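Local coordinates for protein aspartate--tRNA(Asp/Asn) ligase (Sulfolobus tokodaii, PDB 1WYD) that activates L-aspartate with ATP and transfers it to the acceptor end of tRNA(Asp) and, through its relaxed specificity, of tRNA(Asn), at residues B[116-119]-B[120-123]; B[231-234]-B[235-239]; B[250-253]-B[254-258]. All blocks are in the same frame, centred on the assembly; numbering follows the deposited sequence.

Contact 1. Residues B[116-119]-B[120-123]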
loop_
_atom_site.group_PDB
_atom_site.type_symbol
_atom_site.label_atom_id
_atom_site.label_comp_id
_atom_site.label_asym_id
_atom_site.label_seq_id
_atom_site.Cartn_x
_atom_site.Cartn_y
_atom_site.Cartn_z
ATOM N N THR B 116 18.608 22.292 2.675
ATOM C CA THR B 116 19.778 22.081 1.814
ATOM C C THR B 116 19.953 20.631 1.359
ATOM O O THR B 116 20.424 20.379 0.255
ATOM C CB THR B 116 21.075 22.522 2.529
ATOM O OG1 THR B 116 20.932 23.874 2.991
ATOM C CG2 THR B 116 22.262 22.552 1.538
ATOM N N ARG B 117 19.619 19.688 2.231
ATOM C CA ARG B 117 19.661 18.283 1.883
ATOM C C ARG B 117 18.563 17.860 0.910
ATOM O O ARG B 117 18.802 17.034 0.026
ATOM C CB ARG B 117 19.577 17.436 3.153
ATOM C CG ARG B 117 20.877 17.405 3.921
ATOM C CD ARG B 117 20.675 17.546 5.390
ATOM N NE ARG B 117 19.898 16.419 5.877
ATOM C CZ ARG B 117 19.152 16.435 6.965
ATOM N NH1 ARG B 117 19.064 17.536 7.706
ATOM N NH2 ARG B 117 18.486 15.332 7.310
ATOM N N LEU B 118 17.361 18.410 1.095
ATOM C CA LEU B 118 16.246 18.200 0.179
ATOM C C LEU B 118 16.510 18.706 -1.249
ATOM O O LEU B 118 15.905 18.208 -2.203
ATOM C CB LEU B 118 14.959 18.817 0.733
ATOM C CG LEU B 118 14.367 18.256 2.028
ATOM C CD1 LEU B 118 13.172 19.067 2.552
ATOM C CD2 LEU B 118 13.949 16.827 1.801
ATOM N N ARG B 119 17.403 19.672 -1.425
ATOM C CA ARG B 119 17.815 20.025 -2.796
ATOM C C ARG B 119 18.661 18.907 -3.409
ATOM O O ARG B 119 18.819 18.830 -4.638
ATOM C CB ARG B 119 18.612 21.337 -2.858
ATOM C CG ARG B 119 17.767 22.593 -2.910
ATOM C CD ARG B 119 18.570 23.889 -3.278
ATOM N NE ARG B 119 19.645 24.209 -2.329
ATOM C CZ ARG B 119 19.463 24.829 -1.152
ATOM N NH1 ARG B 119 18.236 25.203 -0.776
ATOM N NH2 ARG B 119 20.502 25.082 -0.343
ATOM N N GLU B 120 19.235 18.063 -2.548
ATOM C CA GLU B 120 20.108 16.985 -3.013
ATOM C C GLU B 120 19.736 15.726 -2.253
ATOM O O GLU B 120 20.561 15.045 -1.628
ATOM C CB GLU B 120 21.588 17.380 -2.854
ATOM C CG GLU B 120 21.979 18.623 -3.646
ATOM C CD GLU B 120 21.904 18.415 -5.156
ATOM O OE1 GLU B 120 21.911 17.254 -5.634
ATOM O OE2 GLU B 120 21.851 19.434 -5.887
ATOM N N ARG B 121 18.446 15.438 -2.323
ATOM C CA ARG B 121 17.832 14.450 -1.472
ATOM C C ARG B 121 18.340 13.042 -1.772
ATOM O O ARG B 121 18.581 12.254 -0.859
ATOM C CB ARG B 121 16.317 14.545 -1.616
ATOM C CG ARG B 121 15.595 13.647 -0.687
ATOM C CD ARG B 121 16.047 13.839 0.724
ATOM N NE ARG B 121 14.917 13.631 1.616
ATOM C CZ ARG B 121 15.008 13.597 2.931
ATOM N NH1 ARG B 121 16.184 13.798 3.537
ATOM N NH2 ARG B 121 13.897 13.437 3.633
ATOM N N VAL B 122 18.510 12.746 -3.054
ATOM C CA VAL B 122 19.092 11.482 -3.493
ATOM C C VAL B 122 20.471 11.247 -2.878
ATOM O O VAL B 122 20.760 10.171 -2.351
ATOM C CB VAL B 122 19.130 11.407 -5.009
ATOM C CG1 VAL B 122 20.085 10.313 -5.499
ATOM C CG2 VAL B 122 17.728 11.144 -5.526
ATOM N N LEU B 123 21.310 12.262 -2.913
ATOM C CA LEU B 123 22.603 12.123 -2.319
ATOM C C LEU B 123 22.451 11.948 -0.819
ATOM O O LEU B 123 23.132 11.128 -0.212
ATOM C CB LEU B 123 23.500 13.328 -2.674
ATOM C CG LEU B 123 23.897 13.270 -4.147
ATOM C CD1 LEU B 123 24.529 14.595 -4.614
ATOM C CD2 LEU B 123 24.827 12.104 -4.432
HETATM O O HOH W 1 17.121 13.076 6.022
#
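L118 lays its CD2 methyl over one face of the R121 guanidinium, 3.3 Å above the plane and off-centre toward the rim. The pair bridges the short turn where helix 114-118 gives way to helix 121-125 in the class II synthetase domain, with E120 as N-cap residue of the second helix. The methyl comes closest to R121 NE, at 3.3 Å, with R121 CZ next at 3.6 Å. R121 reaches this place because its CG stands opposite the backbone N (chi1 -175°), and from there the chain bends to run alongside L118, both pointing the same way. The nitrogens of R121 are bonded beyond the turn, NE to P419 O, NH2 to K415 O and NH1 in a salt bridge to D124, while R117 NH2 forms a salt bridge with E416. These bonds probably fix the rotation of the R121 guanidinium, which has the L118 methyl over one face.

At the turn itself E120 N donates to R117 O over 2.8 Å, although the position of that oxygen is less certain. The E120 chain, bent at chi2 (-66°), curls back beside the preceding peptide and brings CD to 3.2 Å from R119 O. That carbonyl also accepts from K385 NZ of the second subunit, so the turn lies at the dimer interface. A glycine in place of E120 would probably leave P103 of its own chain, and Y389 of the second subunit, without the side chain packed on them, and the turn freer to flex. R117 NH2 and R121 NH1 lie 4.7 Å apart, their like charges probably offset by their carboxylate partners. Between them sits one water, accepting from R117 NH2 at 2.9 Å and from R121 NH1 at 2.8 Å.

Contact 2. Residues B[231-234]-B[235-239]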
loop_
_atom_site.group_PDB
_atom_site.type_symbol
_atom_site.label_atom_id
_atom_site.label_comp_id
_atom_site.label_asym_id
_atom_site.label_seq_id
_atom_site.Cartn_x
_atom_site.Cartn_y
_atom_site.Cartn_z
ATOM N N ALA B 231 -14.749 -6.097 12.449
ATOM C CA ALA B 231 -16.116 -6.377 12.878
ATOM C C ALA B 231 -16.155 -7.416 14.011
ATOM O O ALA B 231 -15.263 -8.291 14.104
ATOM C CB ALA B 231 -17.003 -6.783 11.706
ATOM N N PHE B 232 -17.171 -7.250 14.872
ATOM C CA PHE B 232 -17.400 -8.051 16.092
ATOM C C PHE B 232 -16.216 -7.963 17.022
ATOM O O PHE B 232 -15.663 -8.964 17.458
ATOM C CB PHE B 232 -17.788 -9.512 15.773
ATOM C CG PHE B 232 -18.950 -9.619 14.826
ATOM C CD1 PHE B 232 -18.742 -9.888 13.476
ATOM C CD2 PHE B 232 -20.244 -9.396 15.270
ATOM C CE1 PHE B 232 -19.825 -9.959 12.585
ATOM C CE2 PHE B 232 -21.326 -9.470 14.389
ATOM C CZ PHE B 232 -21.122 -9.754 13.044
ATOM N N ALA B 233 -15.847 -6.733 17.334
ATOM C CA ALA B 233 -14.662 -6.453 18.094
ATOM C C ALA B 233 -14.959 -5.113 18.682
ATOM O O ALA B 233 -15.649 -4.292 18.028
ATOM C CB ALA B 233 -13.453 -6.371 17.169
ATOM N N ASP B 234 -14.473 -4.878 19.907
ATOM C CA ASP B 234 -14.480 -3.537 20.469
ATOM C C ASP B 234 -13.059 -3.093 20.638
ATOM O O ASP B 234 -12.152 -3.773 20.148
ATOM C CB ASP B 234 -15.231 -3.466 21.782
ATOM C CG ASP B 234 -14.572 -4.292 22.906
ATOM O OD1 ASP B 234 -13.383 -4.679 22.808
ATOM O OD2 ASP B 234 -15.217 -4.595 23.937
ATOM N N TYR B 235 -12.860 -1.990 21.358
ATOM C CA TYR B 235 -11.542 -1.391 21.449
ATOM C C TYR B 235 -10.527 -2.208 22.230
ATOM O O TYR B 235 -9.334 -2.153 21.929
ATOM C CB TYR B 235 -11.610 0.060 21.930
ATOM C CG TYR B 235 -11.871 0.281 23.410
ATOM C CD1 TYR B 235 -11.293 1.361 24.061
ATOM C CD2 TYR B 235 -12.716 -0.571 24.154
ATOM C CE1 TYR B 235 -11.537 1.609 25.403
ATOM C CE2 TYR B 235 -12.967 -0.351 25.493
ATOM C CZ TYR B 235 -12.367 0.755 26.116
ATOM O OH TYR B 235 -12.591 1.021 27.438
ATOM N N ASN B 236 -10.973 -3.004 23.198
ATOM C CA ASN B 236 -10.038 -3.887 23.878
ATOM C C ASN B 236 -9.507 -4.949 22.925
ATOM O O ASN B 236 -8.317 -5.266 22.940
ATOM C CB ASN B 236 -10.648 -4.469 25.160
ATOM C CG ASN B 236 -11.010 -3.377 26.211
ATOM O OD1 ASN B 236 -12.122 -3.341 26.722
ATOM N ND2 ASN B 236 -10.067 -2.522 26.537
ATOM N N ASP B 237 -10.365 -5.462 22.040
ATOM C CA ASP B 237 -9.926 -6.482 21.070
ATOM C C ASP B 237 -8.833 -6.008 20.116
ATOM O O ASP B 237 -7.848 -6.723 19.870
ATOM C CB ASP B 237 -11.092 -6.979 20.228
ATOM C CG ASP B 237 -12.094 -7.743 21.027
ATOM O OD1 ASP B 237 -13.309 -7.437 20.890
ATOM O OD2 ASP B 237 -11.747 -8.658 21.824
ATOM N N VAL B 238 -9.045 -4.811 19.557
ATOM C CA VAL B 238 -8.118 -4.238 18.605
ATOM C C VAL B 238 -6.815 -3.787 19.282
ATOM O O VAL B 238 -5.711 -3.956 18.727
ATOM C CB VAL B 238 -8.785 -3.121 17.709
ATOM C CG1 VAL B 238 -9.916 -3.730 16.876
ATOM C CG2 VAL B 238 -9.303 -1.972 18.513
ATOM N N MET B 239 -6.931 -3.251 20.489
ATOM C CA MET B 239 -5.725 -2.964 21.269
ATOM C C MET B 239 -4.838 -4.223 21.423
ATOM O O MET B 239 -3.620 -4.156 21.210
ATOM C CB MET B 239 -6.063 -2.304 22.610
ATOM C CG MET B 239 -6.291 -0.839 22.488
ATOM S SD MET B 239 -6.306 0.035 24.065
ATOM C CE MET B 239 -8.004 -0.326 24.691
#
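A capping box, built by D234 and D237, starts helix 235-256 where the chain leaves strand 222-231 of the large catalytic-domain sheet. D234 is the N-cap. Its CG is tucked between the backbone N and the carbonyl carbon (chi1 65°), which swings OD1 over the first turn. There D237 N donates to D234 OD1 at 3.2 Å, arriving almost in line with the C-O bond, and N236 N adds a weak, strongly bent bond to the same oxygen at 3.0 Å. The return bond closes the box: D234 N donates to D237 OD1 over 3.0 Å, nearly straight at 160°, meeting the oxygen on its anti side and 18° out of the carboxylate plane.

D237 OD1 also rests 3.3 Å from A233 CA, so the carboxylate backs onto the approaching chain. Further along, A233 CB touches V238 CG1 at 4.4 Å, a light apolar contact, and V238 N gives a weak bond to D234 O, at 3.3 Å. The first bond of the Y235 side chain leads away from the loop, though CB still touches D234 C; its OH is hydrogen-bonded to D321 and its backbone N to T358 OG1. M1 of the second subunit packs on D234 and D237.

The two carboxylates bring D234 OD1 and D237 OD1 to 3.4 Å of each other, like charges that the donated N-H groups and the positive end of the helix dipole probably offset, favouring the ionised form of both aspartates.

Contact 3. Residues B[250-253]-B[254-258]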
loop_
_atom_site.group_PDB
_atom_site.type_symbol
_atom_site.label_atom_id
_atom_site.label_comp_id
_atom_site.label_asym_id
_atom_site.label_seq_id
_atom_site.Cartn_x
_atom_site.Cartn_y
_atom_site.Cartn_z
ATOM N N VAL B 250 8.624 -4.954 15.970
ATOM C CA VAL B 250 9.921 -4.790 16.629
ATOM C C VAL B 250 10.775 -6.064 16.561
ATOM O O VAL B 250 12.006 -6.005 16.317
ATOM C CB VAL B 250 9.778 -4.284 18.060
ATOM C CG1 VAL B 250 8.984 -2.949 18.089
ATOM C CG2 VAL B 250 9.075 -5.294 18.897
ATOM N N LYS B 251 10.118 -7.217 16.682
ATOM C CA LYS B 251 10.821 -8.493 16.521
ATOM C C LYS B 251 11.439 -8.640 15.130
ATOM O O LYS B 251 12.562 -9.115 14.994
ATOM C CB LYS B 251 9.886 -9.673 16.816
ATOM C CG LYS B 251 10.580 -11.018 17.002
ATOM C CD LYS B 251 9.553 -12.160 17.000
ATOM C CE LYS B 251 10.186 -13.497 17.420
ATOM N NZ LYS B 251 9.749 -14.606 16.503
ATOM N N THR B 252 10.717 -8.241 14.089
ATOM C CA THR B 252 11.287 -8.319 12.741
ATOM C C THR B 252 12.473 -7.364 12.550
ATOM O O THR B 252 13.478 -7.713 11.905
ATOM C CB THR B 252 10.200 -8.083 11.675
ATOM O OG1 THR B 252 9.136 -9.047 11.833
ATOM C CG2 THR B 252 10.749 -8.355 10.294
ATOM N N ILE B 253 12.356 -6.156 13.091
ATOM C CA ILE B 253 13.418 -5.178 12.957
ATOM C C ILE B 253 14.641 -5.747 13.675
ATOM O O ILE B 253 15.719 -5.795 13.091
ATOM C CB ILE B 253 13.021 -3.799 13.544
ATOM C CG1 ILE B 253 11.673 -3.301 13.000
ATOM C CG2 ILE B 253 14.132 -2.787 13.305
ATOM C CD1 ILE B 253 11.489 -3.367 11.467
ATOM N N LYS B 254 14.453 -6.212 14.915
ATOM C CA LYS B 254 15.523 -6.870 15.715
ATOM C C LYS B 254 16.262 -8.053 15.081
ATOM O O LYS B 254 17.452 -8.222 15.307
ATOM C CB LYS B 254 15.012 -7.253 17.104
ATOM C CG LYS B 254 15.100 -6.117 18.104
ATOM C CD LYS B 254 14.482 -6.466 19.452
ATOM C CE LYS B 254 14.210 -5.183 20.247
ATOM N NZ LYS B 254 13.518 -5.402 21.574
ATOM N N GLU B 255 15.584 -8.849 14.266
ATOM C CA GLU B 255 16.208 -9.995 13.603
ATOM C C GLU B 255 16.682 -9.726 12.182
ATOM O O GLU B 255 17.795 -10.079 11.815
ATOM C CB GLU B 255 15.237 -11.177 13.571
ATOM C CG GLU B 255 15.150 -11.963 14.869
ATOM C CD GLU B 255 13.913 -12.846 14.921
ATOM O OE1 GLU B 255 13.509 -13.228 16.035
ATOM O OE2 GLU B 255 13.346 -13.166 13.846
ATOM N N GLU B 256 15.818 -9.133 11.377
ATOM C CA GLU B 256 16.081 -8.901 9.962
ATOM C C GLU B 256 16.695 -7.525 9.677
ATOM O O GLU B 256 17.208 -7.291 8.599
ATOM C CB GLU B 256 14.776 -9.056 9.180
ATOM C CG GLU B 256 14.487 -10.445 8.597
ATOM C CD GLU B 256 13.179 -10.464 7.804
ATOM O OE1 GLU B 256 12.140 -10.741 8.414
ATOM O OE2 GLU B 256 13.183 -10.181 6.563
ATOM N N GLY B 257 16.639 -6.623 10.653
ATOM C CA GLY B 257 17.309 -5.344 10.532
ATOM C C GLY B 257 18.435 -5.078 11.519
ATOM O O GLY B 257 18.655 -3.929 11.915
ATOM N N LYS B 258 19.125 -6.141 11.926
ATOM C CA LYS B 258 20.211 -6.102 12.905
ATOM C C LYS B 258 21.245 -5.086 12.478
ATOM O O LYS B 258 21.643 -4.223 13.266
ATOM C CB LYS B 258 20.887 -7.471 12.935
ATOM C CG LYS B 258 21.434 -7.928 14.265
ATOM C CD LYS B 258 22.090 -9.320 14.111
ATOM C CE LYS B 258 23.188 -9.573 15.178
ATOM N NZ LYS B 258 23.994 -10.820 14.879
#
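E255 crosses K251, one helical turn earlier, at a slant. Its CB lies 3.7 Å from K251 O, and CG follows at 3.9 Å from the same carbonyl oxygen. CD is still beside it. At the tip, E255 OE1 meets the lysine's aliphatic chain, 3.6 Å from K251 CE, and stands 4.0 Å from K251 NZ: opposite charges near each other but beyond a salt bridge. The slant is consistent with the first torsions of the two chains: K251 CG opposite its backbone N (chi1 -166°), E255 CG beside its own. Both residues are exposed, so the attraction is probably weak.

The next pair along, T252 and E256, lies side by side with both ends pointing the same way. T252 CG2 abuts E256 OE1 at 3.3 Å; this oxygen is held in a salt bridge by K142 of helix 128-150, whereas T252 OG1 bonds N248 O further back in its own helix. I253 packs on I136 of helix 128-150 and on L408 of helix 401-409.

In the backbone, K254 N donates to V250 O over 2.8 Å at 171°, but by the end of the helix the bonds bend: G257 N reaches I253 O at 2.7 Å with an angle of only 133°. This is the C-terminal end of helix 235-256 in the class II catalytic domain: V250, T252 and I253 are buried against helices 128-150 and 401-409, K251, E255 and E256 are exposed, and G257, the first residue to leave helical angles, closes the helix and stands as N-cap of helix 258-264.

Contacts 2 and 3 mark the start and finish of one helix, 235-256, with centres 27 Å apart and nearest atoms about 13 Å apart. Contact 1 precedes both in sequence and lies on the opposite side of the chain's centre from contact 2, 43 Å between centres; its centre is 28 Å from that of contact 3. Contacts 1 and 2 both touch the second subunit, contact 3 does not. Each has one side chain within about 10 Å of that of a residue predicted to bind substrate: R121 about 10 Å from A402 and I253 about 9 Å from L401, both for ATP, and V238 about 7 Å from R359, for L-aspartate, all measured between side chains.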